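Local structure of alpha-2,3-sialyltransferase (Campylobacter jejuni, 2P2V) at residues Cys155-Ala158 with Ile159-Tyr163; Tyr52-Asp55 with Lys56-Leu59. The protein probably transfers sialic acid from CMP-sialic acid to acceptor sugars in alpha-2,3 linkage, this chain being the N-terminal part of a longer membrane-associated glycosyltransferase. One frame throughout, in Å; residues are numbered along the deposited sequence.

Contact 1. Residues Cys155-Ala158 with Ile159-Tyr163; sequences CAIA and IALGY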
# COMPACT_ATOMS: atom_id res chain seq x y z
N CYS A 155 20.37 -9.04 20.44
CA CYS A 155 21.75 -9.03 19.80
C CYS A 155 21.68 -8.69 18.30
O CYS A 155 22.46 -7.88 17.79
CB CYS A 155 22.43 -10.39 19.97
SG CYS A 155 22.93 -10.71 21.67
N ALA A 156 20.74 -9.32 17.60
CA ALA A 156 20.52 -9.08 16.18
C ALA A 156 20.16 -7.62 15.97
O ALA A 156 20.70 -6.93 15.08
CB ALA A 156 19.38 -10.11 15.60
N ILE A 157 19.27 -7.07 16.82
CA ILE A 157 18.89 -5.69 16.68
C ILE A 157 20.12 -4.78 16.87
O ILE A 157 20.35 -3.84 16.06
CB ILE A 157 17.80 -5.28 17.74
CG1 ILE A 157 16.46 -5.93 17.34
CG2 ILE A 157 17.64 -3.77 17.77
CD1 ILE A 157 15.68 -5.20 16.26
N ALA A 158 20.88 -5.07 17.91
CA ALA A 158 22.12 -4.28 18.22
C ALA A 158 23.07 -4.28 17.02
O ALA A 158 23.56 -3.20 16.60
CB ALA A 158 22.79 -4.80 19.47
N ILE A 159 23.27 -5.45 16.43
CA ILE A 159 24.18 -5.63 15.26
C ILE A 159 23.64 -4.88 14.07
O ILE A 159 24.39 -4.12 13.39
CB ILE A 159 24.41 -7.12 14.99
CG1 ILE A 159 25.17 -7.72 16.16
CG2 ILE A 159 25.09 -7.37 13.64
CD1 ILE A 159 25.23 -9.18 16.17
N ALA A 160 22.31 -5.01 13.81
CA ALA A 160 21.75 -4.21 12.74
C ALA A 160 21.88 -2.71 12.93
O ALA A 160 21.93 -1.98 11.95
CB ALA A 160 20.30 -4.62 12.39
N LEU A 161 21.90 -2.22 14.17
CA LEU A 161 21.92 -0.80 14.40
C LEU A 161 23.37 -0.31 14.45
O LEU A 161 23.63 0.91 14.51
CB LEU A 161 21.26 -0.47 15.72
CG LEU A 161 19.71 -0.56 15.65
CD1 LEU A 161 19.23 -0.43 17.06
CD2 LEU A 161 19.02 0.44 14.70
N GLY A 162 24.29 -1.25 14.47
CA GLY A 162 25.72 -0.87 14.27
C GLY A 162 26.55 -0.92 15.53
O GLY A 162 27.66 -0.38 15.55
N TYR A 163 26.07 -1.59 16.59
CA TYR A 163 26.94 -1.89 17.71
C TYR A 163 27.91 -3.01 17.35
O TYR A 163 27.58 -3.93 16.56
CB TYR A 163 26.15 -2.26 18.96
CG TYR A 163 25.32 -1.14 19.56
CD1 TYR A 163 23.94 -1.06 19.30
CD2 TYR A 163 25.88 -0.21 20.44
CE1 TYR A 163 23.19 -0.11 19.86
CE2 TYR A 163 25.12 0.76 21.02
CZ TYR A 163 23.75 0.80 20.74
OH TYR A 163 22.96 1.76 21.30
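Ile159, Ala160 and Leu161 close a helix's last turn by binding the carbonyls of Cys155, Ala156 and Ile157 four residues back. Ala160 N to Ala156 O, 2.8 Å, is the straightest at 171°, whereas Leu161 N to Ile157 O bends to 135°. Three N-H groups approach Ala158 O: weakly Leu161, whose N is shared with Ile157 O, and Gly162, and more firmly Tyr163 N at 3.0 Å, from above the carbonyl plane. That last bond and the weak one from Gly162 N to Ile159 O, 3.1 Å, define a Schellman motif. Gly162 has positive phi (106°), where a CB would collide with the preceding carbonyl oxygen.

Branched Ile157 and Leu161, one turn apart, lie alongside each other; with CG2 anti to its backbone N, Ile157 sets that methyl 3.8 Å from Leu161 CD1. Ala158 O lies in the Tyr163 ring plane at its edge, 3.5 Å from Tyr163 CD1. Separately, Tyr163 CD1 packs on Ala158 CB at 3.9 Å, while the hydroxyl bonds Asp44.

Small alanines let the helix lie close to its neighbours: Ala158 on Ile22 and Ile24 of strand 21-25, Ala156 on Ile127 of helix 124-127; Cys155 and Ile159 meet Leu217 of helix 207-221.

Contact 2. Residues Tyr52-Asp55 with Lys56-Leu59; sequences YFED and KYYL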
# COMPACT_ATOMS: atom_id res chain seq x y z
N TYR A 52 11.74 -4.88 34.77
CA TYR A 52 11.41 -3.97 35.88
C TYR A 52 10.96 -4.73 37.14
O TYR A 52 10.78 -4.12 38.21
CB TYR A 52 10.29 -2.99 35.47
CG TYR A 52 9.13 -3.67 34.79
CD1 TYR A 52 9.14 -3.89 33.40
CD2 TYR A 52 8.02 -4.09 35.51
CE1 TYR A 52 8.13 -4.52 32.76
CE2 TYR A 52 7.00 -4.74 34.87
CZ TYR A 52 7.04 -4.95 33.49
OH TYR A 52 6.00 -5.57 32.84
N PHE A 53 10.78 -6.03 36.99
CA PHE A 53 10.59 -6.93 38.14
C PHE A 53 11.82 -6.93 39.06
O PHE A 53 11.71 -7.27 40.26
CB PHE A 53 10.33 -8.36 37.68
CG PHE A 53 8.88 -8.67 37.32
CD1 PHE A 53 8.08 -7.75 36.64
CD2 PHE A 53 8.34 -9.91 37.63
CE1 PHE A 53 6.77 -8.08 36.26
CE2 PHE A 53 6.99 -10.24 37.29
CZ PHE A 53 6.23 -9.32 36.61
N GLU A 54 12.98 -6.52 38.54
CA GLU A 54 14.23 -6.45 39.32
C GLU A 54 14.06 -5.61 40.58
O GLU A 54 13.45 -4.54 40.54
CB GLU A 54 15.41 -5.91 38.47
CG GLU A 54 15.30 -4.44 38.10
CD GLU A 54 16.42 -3.98 37.18
OE1 GLU A 54 17.25 -4.84 36.81
OE2 GLU A 54 16.49 -2.75 36.84
N ASP A 55 14.62 -6.10 41.69
CA ASP A 55 14.51 -5.45 43.01
C ASP A 55 15.59 -4.37 43.20
O ASP A 55 15.50 -3.52 44.09
CB ASP A 55 14.54 -6.51 44.12
CG ASP A 55 15.86 -7.29 44.19
OD1 ASP A 55 16.37 -7.79 43.15
OD2 ASP A 55 16.39 -7.43 45.31
N LYS A 56 16.62 -4.40 42.37
CA LYS A 56 17.64 -3.37 42.41
C LYS A 56 17.94 -2.97 40.98
O LYS A 56 17.65 -3.71 40.05
CB LYS A 56 18.94 -3.88 43.07
CG LYS A 56 18.73 -4.55 44.44
CD LYS A 56 20.03 -5.05 45.05
CE LYS A 56 19.73 -5.59 46.45
NZ LYS A 56 20.95 -6.22 47.00
N TYR A 57 18.55 -1.82 40.82
CA TYR A 57 18.93 -1.39 39.50
C TYR A 57 20.20 -2.09 39.04
O TYR A 57 21.25 -1.44 38.95
CB TYR A 57 19.12 0.12 39.46
CG TYR A 57 17.81 0.89 39.54
CD1 TYR A 57 16.89 0.89 38.46
CD2 TYR A 57 17.48 1.61 40.70
CE1 TYR A 57 15.71 1.59 38.53
CE2 TYR A 57 16.28 2.31 40.78
CZ TYR A 57 15.41 2.30 39.69
OH TYR A 57 14.25 3.00 39.75
N TYR A 58 20.09 -3.38 38.70
CA TYR A 58 21.29 -4.17 38.31
C TYR A 58 22.11 -3.62 37.15
O TYR A 58 23.31 -3.91 37.04
CB TYR A 58 20.99 -5.64 38.14
CG TYR A 58 20.46 -6.28 39.41
CD1 TYR A 58 21.33 -6.57 40.50
CD2 TYR A 58 19.10 -6.58 39.56
CE1 TYR A 58 20.83 -7.15 41.70
CE2 TYR A 58 18.60 -7.16 40.74
CZ TYR A 58 19.48 -7.45 41.81
OH TYR A 58 18.98 -8.01 42.96
N LEU A 59 21.48 -2.84 36.26
CA LEU A 59 22.21 -2.20 35.18
C LEU A 59 21.94 -0.69 35.10
O LEU A 59 22.15 -0.07 34.06
CB LEU A 59 21.90 -2.91 33.85
CG LEU A 59 22.70 -4.18 33.62
CD1 LEU A 59 22.26 -4.82 32.32
CD2 LEU A 59 24.21 -3.85 33.55
O HOH W 1 18.71 -1.97 36.14
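Between Glu54 and Tyr58 the chain leaves a 3-10 segment and bends through an inverse gamma turn centred on Tyr57, closed by the 2.8 Å hydrogen bond from Tyr58 N to Lys56 O.

Asp55 and Tyr58 make the direct side-chain bond: Tyr58 OH donates to Asp55 OD1 at 2.6 Å, meeting the oxygen on its syn side but 28° out of the carboxylate plane. Carboxylate and ring planes stand 51° apart. With CG between its backbone N and carbonyl carbon (chi1 64°), the short Asp55 side chain brings OD1 to the Tyr58 hydroxyl. Over one face of the same ring lies Lys56 CB, 3.8 Å above the plane and offset toward the rim.

Glu54, extended beyond CG, lies against the carbonyl that closes the turn, its CG and CD each 3.1 Å from Lys56 O. Glu54 OE1 is at the edge of the Tyr58 ring, 3.7 Å from Tyr58 CD2. A water donates to Glu54 OE2 at 2.5 Å and accepts from Leu59 N at 2.9 Å, linking the acid to the backbone beyond the turn. Arg47 forms a salt bridge with OE1 and Tyr89 a hydrogen bond with OE2, which probably keeps this buried carboxylate ionised.

The inverse gamma turn lies in the loop between strands 44-48 and 62-68 of the parallel, Rossmann-like sheet, and Glu54 ties that loop to Arg47 of strand 44-48 and to Tyr89.

Overall arrangement
Both contacts are local and buried overall, yet they use different means. Contact 1 ends a regular helix, relying on main-chain bonds and small or branched apolar side chains suited to the core against the parallel sheet. Contact 2 shapes an irregular loop, where carboxylates, tyrosines and a water provide much of the polar bonding. Partly exposed residues occur at the helix end in contact 1 and at the charged Asp55 and Lys56 in contact 2. Both meet strand 21-25, contact 1 through Cys155, Ala158 and Tyr163, contact 2 through Leu59. Their centres lie 24 Å apart; the nucleotide-sugar analogue is about 9 Å from the Cys155 side chain and about 12 Å from that of Glu54.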